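Local atomic coordinates of glycoside hydrolase family 31 (Trueperella pyogenes, PDB entry 5I0F), a protein that probably cleaves cycloalternan as a retaining family 31 glycoside hydrolase, passing through a covalent glucosyl-enzyme intermediate. Residues A[328-333]-A[463-468]; A[386-391]-A[498-503]; A[514-519]-A[530-535]. One frame throughout, in Å; residues are numbered along the deposited sequence.

Contact 1: residues A[328-333]-A[463-468]; sequences VIEAWS and GFKTDG. With BGC (beta-D-glucopyranose), chain C; GLC (alpha-D-glucopyranose), chain B.
Glu330 and Lys465 meet through a salt bridge in the sugar pocket, with NZ of Lys465 2.8 Å from OE2 of Glu330 and lying nearly along that oxygen's C-O axis. The two carboxylate oxygens divide the work. While OE2 takes the lysine, OE1 accepts a 2.6 Å hydrogen bond from O4 of the bound glucose and a further one from Asn302. The same lysine NZ also gives a weak hydrogen bond, 3.3 Å long, to the glucose O3, so the ion pair reads both hydroxyls on that side of the ring. At the other end of this sugar, Asp467 is joined to it covalently: its OD2 sits 1.4 Å from the anomeric C1, and the main-chain N of Gly468 meets OD1 from above the carboxylate plane at 2.9 Å.

Behind this first shell, Lys465 runs fully extended, with CG anti to the backbone N (chi1 -176°), and this carries its ammonium up to the glutamate. Val328 supports the stem from the side, its CG1 lying 3.8 Å from Lys465 CD where the two side chains cross at about a right angle; Trp529 adds a cation-pi contact. Strands 326-329 and 463-466 deliver these groups from their C-terminal ends, the usual place for the active site of a TIM barrel, here holding the covalent intermediate of a family 31 enzyme.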
loop_
_atom_site.group_PDB
_atom_site.type_symbol
_atom_site.label_atom_id
_atom_site.label_comp_id
_atom_site.label_asym_id
_atom_site.label_seq_id
_atom_site.Cartn_x
_atom_site.Cartn_y
_atom_site.Cartn_z
ATOM N N VAL A 328 3.802 18.412 -6.224
ATOM C CA VAL A 328 3.551 17.912 -4.873
ATOM C C VAL A 328 4.580 18.544 -3.934
ATOM O O VAL A 328 5.775 18.559 -4.247
ATOM C CB VAL A 328 3.677 16.360 -4.830
ATOM C CG1 VAL A 328 3.350 15.831 -3.437
ATOM C CG2 VAL A 328 2.755 15.735 -5.881
ATOM N N ILE A 329 4.119 19.073 -2.793
ATOM C CA ILE A 329 4.988 19.589 -1.754
ATOM C C ILE A 329 4.739 18.744 -0.518
ATOM O O ILE A 329 3.597 18.661 -0.040
ATOM C CB ILE A 329 4.708 21.091 -1.449
ATOM C CG1 ILE A 329 4.608 21.899 -2.753
ATOM C CG2 ILE A 329 5.796 21.644 -0.530
ATOM C CD1 ILE A 329 4.153 23.334 -2.583
ATOM N N GLU A 330 5.800 18.088 -0.041
ATOM C CA GLU A 330 5.738 17.224 1.125
ATOM C C GLU A 330 6.146 17.924 2.388
ATOM O O GLU A 330 5.414 17.881 3.381
ATOM C CB GLU A 330 6.607 15.968 0.910
ATOM C CG GLU A 330 6.115 15.124 -0.229
ATOM C CD GLU A 330 6.631 13.700 -0.185
ATOM O OE1 GLU A 330 7.802 13.487 0.268
ATOM O OE2 GLU A 330 5.862 12.808 -0.630
ATOM N N ALA A 331 7.299 18.584 2.338
ATOM C CA ALA A 331 7.852 19.316 3.475
ATOM C C ALA A 331 7.401 20.780 3.402
ATOM O O ALA A 331 8.195 21.661 3.135
ATOM C CB ALA A 331 9.373 19.217 3.477
ATOM N N TRP A 332 6.108 20.994 3.623
ATOM C CA TRP A 332 5.465 22.302 3.610
ATOM C C TRP A 332 5.125 22.817 5.006
ATOM O O TRP A 332 4.986 24.036 5.204
ATOM C CB TRP A 332 4.160 22.257 2.772
ATOM C CG TRP A 332 3.104 21.363 3.289
ATOM C CD1 TRP A 332 2.966 20.033 3.050
ATOM C CD2 TRP A 332 2.042 21.726 4.175
ATOM N NE1 TRP A 332 1.882 19.537 3.736
ATOM C CE2 TRP A 332 1.291 20.553 4.433
ATOM C CE3 TRP A 332 1.652 22.920 4.773
ATOM C CZ2 TRP A 332 0.155 20.544 5.253
ATOM C CZ3 TRP A 332 0.505 22.915 5.607
ATOM C CH2 TRP A 332 -0.221 21.733 5.823
ATOM N N SER A 333 4.921 21.903 5.957
ATOM C CA SER A 333 4.295 22.258 7.233
ATOM C C SER A 333 5.325 22.474 8.345
ATOM O O SER A 333 6.537 22.348 8.135
ATOM C CB SER A 333 3.312 21.165 7.635
ATOM O OG SER A 333 3.998 20.066 8.244
ATOM N N GLY A 463 -5.422 19.329 -4.042
ATOM C CA GLY A 463 -5.485 17.943 -3.630
ATOM C C GLY A 463 -4.482 17.607 -2.565
ATOM O O GLY A 463 -3.695 18.476 -2.127
ATOM N N PHE A 464 -4.488 16.332 -2.182
ATOM C CA PHE A 464 -3.637 15.845 -1.109
ATOM C C PHE A 464 -2.903 14.559 -1.467
ATOM O O PHE A 464 -3.486 13.662 -2.087
ATOM C CB PHE A 464 -4.481 15.598 0.150
ATOM C CG PHE A 464 -5.102 16.843 0.732
ATOM C CD1 PHE A 464 -4.384 17.647 1.603
ATOM C CD2 PHE A 464 -6.437 17.169 0.453
ATOM C CE1 PHE A 464 -4.976 18.777 2.171
ATOM C CE2 PHE A 464 -7.022 18.291 0.997
ATOM C CZ PHE A 464 -6.301 19.092 1.853
ATOM N N LYS A 465 -1.625 14.477 -1.087
ATOM C CA LYS A 465 -0.888 13.218 -1.096
ATOM C C LYS A 465 -1.107 12.549 0.260
ATOM O O LYS A 465 -0.407 12.859 1.235
ATOM C CB LYS A 465 0.601 13.442 -1.355
ATOM C CG LYS A 465 1.381 12.136 -1.462
ATOM C CD LYS A 465 2.801 12.354 -1.942
ATOM C CE LYS A 465 3.515 11.021 -2.098
ATOM N NZ LYS A 465 4.889 11.190 -2.651
ATOM N N THR A 466 -2.081 11.652 0.291
ATOM C CA THR A 466 -2.551 10.974 1.481
ATOM C C THR A 466 -1.676 9.747 1.678
ATOM O O THR A 466 -2.056 8.649 1.341
ATOM C CB THR A 466 -4.055 10.623 1.326
ATOM O OG1 THR A 466 -4.334 10.299 -0.042
ATOM C CG2 THR A 466 -4.920 11.810 1.716
ATOM N N ASP A 467 -0.485 9.976 2.220
ATOM C CA ASP A 467 0.520 8.952 2.465
ATOM C C ASP A 467 0.172 8.141 3.730
ATOM O O ASP A 467 -0.646 8.563 4.547
ATOM C CB ASP A 467 1.885 9.662 2.621
ATOM C CG ASP A 467 3.088 8.757 2.431
ATOM O OD1 ASP A 467 2.972 7.565 2.112
ATOM O OD2 ASP A 467 4.228 9.291 2.586
ATOM N N GLY A 468 0.783 6.980 3.870
ATOM C CA GLY A 468 0.513 6.089 5.000
ATOM C C GLY A 468 -0.862 5.430 4.997
ATOM O O GLY A 468 -1.419 5.146 3.950
HETATM C C2 BGC C . 6.020 8.190 1.005
HETATM C C3 BGC C . 7.171 8.954 0.325
HETATM C C4 BGC C . 7.349 10.306 1.009
HETATM C C5 BGC C . 7.556 10.134 2.522
HETATM C C6 BGC C . 7.525 11.504 3.189
HETATM C C1 BGC C . 5.520 8.676 2.389
HETATM O O2 BGC C . 5.808 6.808 0.654
HETATM O O3 BGC C . 6.905 9.108 -1.072
HETATM O O4 BGC C . 8.467 11.012 0.438
HETATM O O5 BGC C . 6.578 9.273 3.160
HETATM O O6 BGC C . 7.935 11.411 4.557
HETATM C C1 GLC B . 8.998 12.316 4.891
HETATM C C2 GLC B . 9.536 12.001 6.297
HETATM C C3 GLC B . 8.564 12.451 7.381
HETATM C C4 GLC B . 8.151 13.902 7.151
HETATM C C5 GLC B . 7.566 14.056 5.749
HETATM C C6 GLC B . 7.126 15.485 5.445
HETATM O O2 GLC B . 9.778 10.596 6.441
HETATM O O3 GLC B . 9.165 12.293 8.674
HETATM O O4 GLC B . 7.182 14.284 8.139
HETATM O O5 GLC B . 8.561 13.675 4.793
HETATM O O6 GLC B . 8.248 16.358 5.447
#

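Contact 2: residues A[386-391]-A[498-503]. With BGC (beta-D-glucopyranose), chain C.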
loop_
_atom_site.group_PDB
_atom_site.type_symbol
_atom_site.label_atom_id
_atom_site.label_comp_id
_atom_site.label_asym_id
_atom_site.label_seq_id
_atom_site.Cartn_x
_atom_site.Cartn_y
_atom_site.Cartn_z
ATOM N N LEU A 386 -0.631 18.897 -1.430
ATOM C CA LEU A 386 0.092 18.856 -0.163
ATOM C C LEU A 386 0.016 17.488 0.497
ATOM O O LEU A 386 -1.047 16.840 0.508
ATOM C CB LEU A 386 -0.465 19.886 0.820
ATOM C CG LEU A 386 -0.470 21.349 0.371
ATOM C CD1 LEU A 386 -0.935 22.250 1.510
ATOM C CD2 LEU A 386 0.901 21.788 -0.127
ATOM N N TRP A 387 1.126 17.103 1.118
ATOM C CA TRP A 387 1.270 15.819 1.805
ATOM C C TRP A 387 0.556 15.791 3.149
ATOM O O TRP A 387 0.501 16.802 3.858
ATOM C CB TRP A 387 2.756 15.578 2.027
ATOM C CG TRP A 387 3.210 14.264 2.605
ATOM C CD1 TRP A 387 3.625 13.179 1.904
ATOM C CD2 TRP A 387 3.391 13.939 3.987
ATOM N NE1 TRP A 387 4.043 12.193 2.765
ATOM C CE2 TRP A 387 3.900 12.625 4.043
ATOM C CE3 TRP A 387 3.167 14.623 5.178
ATOM C CZ2 TRP A 387 4.180 11.969 5.251
ATOM C CZ3 TRP A 387 3.451 13.989 6.372
ATOM C CH2 TRP A 387 3.959 12.668 6.399
ATOM N N GLN A 388 0.018 14.626 3.464
ATOM C CA GLN A 388 -0.680 14.323 4.713
ATOM C C GLN A 388 -0.323 12.937 5.196
ATOM O O GLN A 388 0.144 12.093 4.404
ATOM C CB GLN A 388 -2.186 14.397 4.493
ATOM C CG GLN A 388 -2.702 15.809 4.232
ATOM C CD GLN A 388 -2.717 16.657 5.478
ATOM O OE1 GLN A 388 -3.701 16.680 6.195
ATOM N NE2 GLN A 388 -1.637 17.372 5.736
ATOM N N ILE A 389 -0.580 12.703 6.493
ATOM C CA ILE A 389 -0.415 11.411 7.144
ATOM C C ILE A 389 -1.614 11.253 8.133
ATOM O O ILE A 389 -2.005 12.255 8.771
ATOM C CB ILE A 389 0.942 11.361 7.890
ATOM C CG1 ILE A 389 1.232 10.000 8.516
ATOM C CG2 ILE A 389 0.994 12.396 9.007
ATOM C CD1 ILE A 389 1.662 8.977 7.528
ATOM N N PRO A 390 -2.201 10.047 8.259
ATOM C CA PRO A 390 -3.357 9.896 9.179
ATOM C C PRO A 390 -2.878 9.509 10.582
ATOM O O PRO A 390 -3.222 8.443 11.103
ATOM C CB PRO A 390 -4.159 8.786 8.524
ATOM C CG PRO A 390 -3.124 7.892 7.905
ATOM C CD PRO A 390 -1.908 8.750 7.599
ATOM N N LEU A 391 -2.046 10.380 11.142
ATOM C CA LEU A 391 -1.434 10.231 12.457
ATOM C C LEU A 391 -1.269 11.611 13.096
ATOM O O LEU A 391 -1.115 12.615 12.404
ATOM C CB LEU A 391 -0.069 9.550 12.393
ATOM C CG LEU A 391 -0.064 8.062 11.972
ATOM C CD1 LEU A 391 1.350 7.569 11.716
ATOM C CD2 LEU A 391 -0.744 7.194 13.027
ATOM N N ARG A 498 -11.138 8.373 1.291
ATOM C CA ARG A 498 -12.496 8.916 1.268
ATOM C C ARG A 498 -12.640 10.239 2.027
ATOM O O ARG A 498 -13.274 11.169 1.540
ATOM C CB ARG A 498 -13.480 7.906 1.844
ATOM C CG ARG A 498 -14.915 8.395 1.895
ATOM C CD ARG A 498 -15.862 7.360 2.453
ATOM N NE ARG A 498 -17.241 7.867 2.413
ATOM C CZ ARG A 498 -18.299 7.245 2.915
ATOM N NH1 ARG A 498 -18.177 6.072 3.510
ATOM N NH2 ARG A 498 -19.494 7.816 2.820
ATOM N N ALA A 499 -12.077 10.312 3.232
ATOM C CA ALA A 499 -12.192 11.533 4.074
ATOM C C ALA A 499 -11.706 12.762 3.321
ATOM O O ALA A 499 -12.376 13.783 3.312
ATOM C CB ALA A 499 -11.383 11.372 5.350
ATOM N N TYR A 500 -10.539 12.651 2.672
ATOM C CA TYR A 500 -9.957 13.802 1.978
ATOM C C TYR A 500 -10.648 14.077 0.630
ATOM O O TYR A 500 -10.821 15.247 0.244
ATOM C CB TYR A 500 -8.452 13.644 1.822
ATOM C CG TYR A 500 -7.671 13.907 3.089
ATOM C CD1 TYR A 500 -7.475 12.904 4.059
ATOM C CD2 TYR A 500 -7.117 15.154 3.327
ATOM C CE1 TYR A 500 -6.734 13.155 5.210
ATOM C CE2 TYR A 500 -6.363 15.408 4.464
ATOM C CZ TYR A 500 -6.177 14.414 5.405
ATOM O OH TYR A 500 -5.387 14.695 6.504
ATOM N N GLY A 501 -11.064 13.018 -0.067
ATOM C CA GLY A 501 -11.908 13.173 -1.259
ATOM C C GLY A 501 -13.177 13.964 -0.959
ATOM O O GLY A 501 -13.525 14.889 -1.691
ATOM N N ASP A 502 -13.840 13.630 0.155
ATOM C CA ASP A 502 -15.051 14.343 0.586
ATOM C C ASP A 502 -14.775 15.816 0.944
ATOM O O ASP A 502 -15.609 16.687 0.650
ATOM C CB ASP A 502 -15.724 13.624 1.764
ATOM C CG ASP A 502 -16.370 12.313 1.360
ATOM O OD1 ASP A 502 -16.515 12.057 0.144
ATOM O OD2 ASP A 502 -16.731 11.509 2.258
ATOM N N LEU A 503 -13.636 16.102 1.592
ATOM C CA LEU A 503 -13.239 17.494 1.850
ATOM C C LEU A 503 -13.165 18.286 0.554
ATOM O O LEU A 503 -13.762 19.347 0.432
ATOM C CB LEU A 503 -11.905 17.571 2.616
ATOM C CG LEU A 503 -11.323 18.974 2.801
ATOM C CD1 LEU A 503 -12.299 19.840 3.597
ATOM C CD2 LEU A 503 -9.939 18.917 3.435
HETATM C C2 BGC C . 6.020 8.190 1.005
HETATM C C3 BGC C . 7.171 8.954 0.325
HETATM C C4 BGC C . 7.349 10.306 1.009
HETATM C C5 BGC C . 7.556 10.134 2.522
HETATM C C6 BGC C . 7.525 11.504 3.189
HETATM C C1 BGC C . 5.520 8.676 2.389
HETATM O O2 BGC C . 5.808 6.808 0.654
HETATM O O3 BGC C . 6.905 9.108 -1.072
HETATM O O4 BGC C . 8.467 11.012 0.438
HETATM O O5 BGC C . 6.578 9.273 3.160
HETATM O O6 BGC C . 7.935 11.411 4.557
#
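Gln388 reaches from the end of its barrel strand to Tyr500 on helix 485-506, and its side chain meets the phenol end of the tyrosine along most of its length, while NE2 turns to the carbonyl of Trp387. CB starts 3.8 Å from Tyr500 OH. CG lies 3.7 Å from CE2 of Tyr500, well out of the ring plane, and there the chain turns: chi2 of -74° bends it and brings the amide beside the hydroxyl. CD lies 3.5 Å from Tyr500 OH, and at the tip OE1 receives a hydrogen bond of 2.6 Å from Tyr500 OH, arriving with a C=O...O angle of 125° and tilted from the carbonyl plane. OE1 stays near the plane of the ring, at its edge, while the amide and ring planes stand 74° apart.

The other branch, NE2, doubles back to the main chain and donates to Trp387 O at 2.9 Å, close to the glutamine's own amide plane. This and a bond to Phe338 O fix which way round the amide sits; Arg452 donates to OE1 as well, and Trp448 to the tyrosine hydroxyl, so the buried polar tips are well supplied.

Through NE2 the glutamine also holds the carbonyl of Trp387, whose indole borders the sugar: NE1 is 3.6 Å from C6 of the bound glucose and hydrogen-bonds Asp467 OD2, the oxygen esterified to that glucose. The contact thus ties the outer helix layer of a TIM barrel to a strand end, one shell behind the family 31 active site.

Contact 3: residues A[514-519]-A[530-535]. With CA (calcium ion), chain E; BGC (beta-D-glucopyranose), chain C; GLC (alpha-D-glucopyranose), chain D.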
loop_
_atom_site.group_PDB
_atom_site.type_symbol
_atom_site.label_atom_id
_atom_site.label_comp_id
_atom_site.label_asym_id
_atom_site.label_seq_id
_atom_site.Cartn_x
_atom_site.Cartn_y
_atom_site.Cartn_z
ATOM N N PHE A 514 -3.909 11.188 -3.562
ATOM C CA PHE A 514 -2.809 10.407 -4.138
ATOM C C PHE A 514 -2.278 9.560 -2.978
ATOM O O PHE A 514 -1.605 10.097 -2.086
ATOM C CB PHE A 514 -1.760 11.395 -4.668
ATOM C CG PHE A 514 -0.644 10.804 -5.503
ATOM C CD1 PHE A 514 -0.896 10.017 -6.608
ATOM C CD2 PHE A 514 0.678 11.129 -5.214
ATOM C CE1 PHE A 514 0.150 9.526 -7.387
ATOM C CE2 PHE A 514 1.730 10.671 -6.002
ATOM C CZ PHE A 514 1.469 9.861 -7.088
ATOM N N SER A 515 -2.589 8.257 -2.999
ATOM C CA SER A 515 -2.341 7.320 -1.880
ATOM C C SER A 515 -1.474 6.152 -2.320
ATOM O O SER A 515 -1.379 5.891 -3.496
ATOM C CB SER A 515 -3.664 6.737 -1.366
ATOM O OG SER A 515 -4.582 7.759 -1.060
ATOM N N ARG A 516 -0.815 5.488 -1.362
ATOM C CA ARG A 516 -0.096 4.245 -1.620
ATOM C C ARG A 516 -0.826 3.031 -1.071
ATOM O O ARG A 516 -0.630 1.935 -1.585
ATOM C CB ARG A 516 1.345 4.266 -1.068
ATOM C CG ARG A 516 1.420 4.377 0.458
ATOM C CD ARG A 516 2.844 4.531 0.986
ATOM N NE ARG A 516 2.842 4.333 2.440
ATOM C CZ ARG A 516 3.881 4.540 3.249
ATOM N NH1 ARG A 516 5.034 5.017 2.793
ATOM N NH2 ARG A 516 3.778 4.268 4.541
ATOM N N SER A 517 -1.626 3.194 -0.022
ATOM C CA SER A 517 -2.294 2.047 0.555
ATOM C C SER A 517 -3.787 2.062 0.262
ATOM O O SER A 517 -4.393 3.095 -0.052
ATOM C CB SER A 517 -2.013 1.895 2.055
ATOM O OG SER A 517 -2.610 2.952 2.777
ATOM N N GLY A 518 -4.356 0.874 0.379
ATOM C CA GLY A 518 -5.762 0.649 0.090
ATOM C C GLY A 518 -6.219 -0.789 0.262
ATOM O O GLY A 518 -5.461 -1.664 0.702
ATOM N N PHE A 519 -7.492 -1.003 -0.089
ATOM C CA PHE A 519 -8.191 -2.263 0.058
ATOM C C PHE A 519 -9.416 -2.218 -0.876
ATOM O O PHE A 519 -9.575 -1.274 -1.654
ATOM C CB PHE A 519 -8.598 -2.505 1.539
ATOM C CG PHE A 519 -8.787 -3.962 1.890
ATOM C CD1 PHE A 519 -7.703 -4.801 2.018
ATOM C CD2 PHE A 519 -10.061 -4.483 2.104
ATOM C CE1 PHE A 519 -7.860 -6.150 2.354
ATOM C CE2 PHE A 519 -10.242 -5.819 2.423
ATOM C CZ PHE A 519 -9.152 -6.666 2.541
ATOM N N ALA A 530 2.806 3.433 -6.519
ATOM C CA ALA A 530 3.324 2.132 -6.114
ATOM C C ALA A 530 4.226 2.140 -4.862
ATOM O O ALA A 530 4.745 1.114 -4.485
ATOM C CB ALA A 530 4.087 1.527 -7.281
ATOM N N GLY A 531 4.364 3.276 -4.196
ATOM C CA GLY A 531 5.114 3.355 -2.932
ATOM C C GLY A 531 6.610 3.500 -3.101
ATOM O O GLY A 531 7.093 4.070 -4.098
ATOM N N ASP A 532 7.340 3.001 -2.111
ATOM C CA ASP A 532 8.750 3.321 -1.947
ATOM C C ASP A 532 9.663 2.274 -2.542
ATOM O O ASP A 532 9.567 1.100 -2.173
ATOM C CB ASP A 532 9.081 3.410 -0.463
ATOM C CG ASP A 532 8.382 4.533 0.237
ATOM O OD1 ASP A 532 7.861 5.446 -0.433
ATOM O OD2 ASP A 532 8.413 4.529 1.494
ATOM N N GLU A 533 10.589 2.693 -3.410
ATOM C CA GLU A 533 11.586 1.768 -3.941
ATOM C C GLU A 533 12.964 2.387 -4.149
ATOM O O GLU A 533 13.126 3.605 -4.220
ATOM C CB GLU A 533 11.124 1.133 -5.281
ATOM C CG GLU A 533 10.548 -0.301 -5.188
ATOM C CD GLU A 533 11.575 -1.387 -4.845
ATOM O OE1 GLU A 533 12.593 -1.100 -4.154
ATOM O OE2 GLU A 533 11.367 -2.569 -5.252
ATOM N N ASP A 534 13.941 1.498 -4.283
ATOM C CA ASP A 534 15.287 1.838 -4.716
ATOM C C ASP A 534 15.316 2.147 -6.226
ATOM O O ASP A 534 14.408 1.777 -6.974
ATOM C CB ASP A 534 16.233 0.673 -4.421
ATOM C CG ASP A 534 16.500 0.502 -2.929
ATOM O OD1 ASP A 534 17.064 1.435 -2.312
ATOM O OD2 ASP A 534 16.143 -0.556 -2.366
ATOM N N SER A 535 16.366 2.848 -6.647
ATOM C CA SER A 535 16.589 3.140 -8.043
ATOM C C SER A 535 17.360 2.016 -8.705
ATOM O O SER A 535 18.584 2.131 -8.944
ATOM C CB SER A 535 17.340 4.471 -8.227
ATOM O OG SER A 535 16.515 5.571 -7.850
HETATM CA CA CA E . 19.537 1.887 -2.719
HETATM C C2 BGC C . 6.020 8.190 1.005
HETATM C C3 BGC C . 7.171 8.954 0.325
HETATM C C4 BGC C . 7.349 10.306 1.009
HETATM C C5 BGC C . 7.556 10.134 2.522
HETATM C C6 BGC C . 7.525 11.504 3.189
HETATM C C1 BGC C . 5.520 8.676 2.389
HETATM O O2 BGC C . 5.808 6.808 0.654
HETATM O O3 BGC C . 6.905 9.108 -1.072
HETATM O O4 BGC C . 8.467 11.012 0.438
HETATM O O5 BGC C . 6.578 9.273 3.160
HETATM O O6 BGC C . 7.935 11.411 4.557
HETATM C C1 GLC D . 11.055 6.346 5.020
HETATM C C2 GLC D . 10.268 6.538 3.721
HETATM C C3 GLC D . 8.782 6.696 4.013
HETATM C C4 GLC D . 8.286 5.486 4.789
HETATM C C5 GLC D . 9.104 5.400 6.080
HETATM C C6 GLC D . 8.694 4.240 6.972
HETATM O O2 GLC D . 10.780 7.673 3.017
HETATM O O3 GLC D . 8.063 6.822 2.775
HETATM O O4 GLC D . 6.873 5.605 5.054
HETATM O O5 GLC D . 10.508 5.268 5.784
HETATM O O6 GLC D . 9.092 2.974 6.424
HETATM O O HOH W 1 18.572 3.044 -4.566
HETATM O O HOH W 2 18.605 3.608 -1.100
HETATM O O HOH W 3 21.383 3.179 -2.289
HETATM O O HOH W 4 19.827 0.320 -0.733
HETATM O O HOH W 5 19.835 -0.133 -3.859
#
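Arg516 NH1 is shared by three groups: it donates to O2 of the covalently held glucose at 2.9 Å, to O4 of the neighbouring alpha-glucose at 3.0 Å, and stands in a long salt bridge of 3.7 Å with Asp532 OD2. Both sugar oxygens approach the guanidinium at its edge, near its plane, whereas the aspartate comes in obliquely. Asp532 completes the grip from the other segment. Its OD1 accepts the proton of the glucose O2 at 2.7 Å, and its OD2 lies 2.6 Å from O3 of the alpha-glucose, so arginine and aspartate together bracket the junction of the two sugar sites.

These residues follow strands 513-515 and 527-529, neighbours in the TIM barrel, and line the pocket from the loops at the strands' C-terminal ends. Arg516 starts with CG wedged between the backbone N and the carbonyl carbon (chi1 64°), then extends to NE, which makes a salt bridge to Glu470 that holds the guanidinium in place. Gly531 passes close to the arginine's stem, its CA 4.3 Å from Arg516 CB; at its backbone angles a CB would press on the carbonyl O of Ala530, which calls for glycine. Farther along the same loop, Asp534 OD1 binds a calcium ion at 2.5 Å, with five waters as its other ligands, and one of those waters accepts a hydrogen bond from Ser535 N.

All three contacts belong to the family 31 TIM barrel and reach one bound glucose, contact 2 only through Trp387. Contacts 1 and 2 lie closest, centres about 9 Å apart, with their segments alternating along the chain; strand 383-388 of contact 2 runs between the two strands of contact 1, and Lys465 and Gln388 are joined by main-chain hydrogen bonding. Contact 3 comes later, its centre about 13 Å from that of contact 1 and 16 Å from that of contact 2. It adjoins contact 1 because strands 463-466 and 513-515 are barrel neighbours, bridged by Thr466 OG1 and Ser515 OG, but does not touch contact 2. Consecutive barrel strands therefore present residues around the trapped sugar.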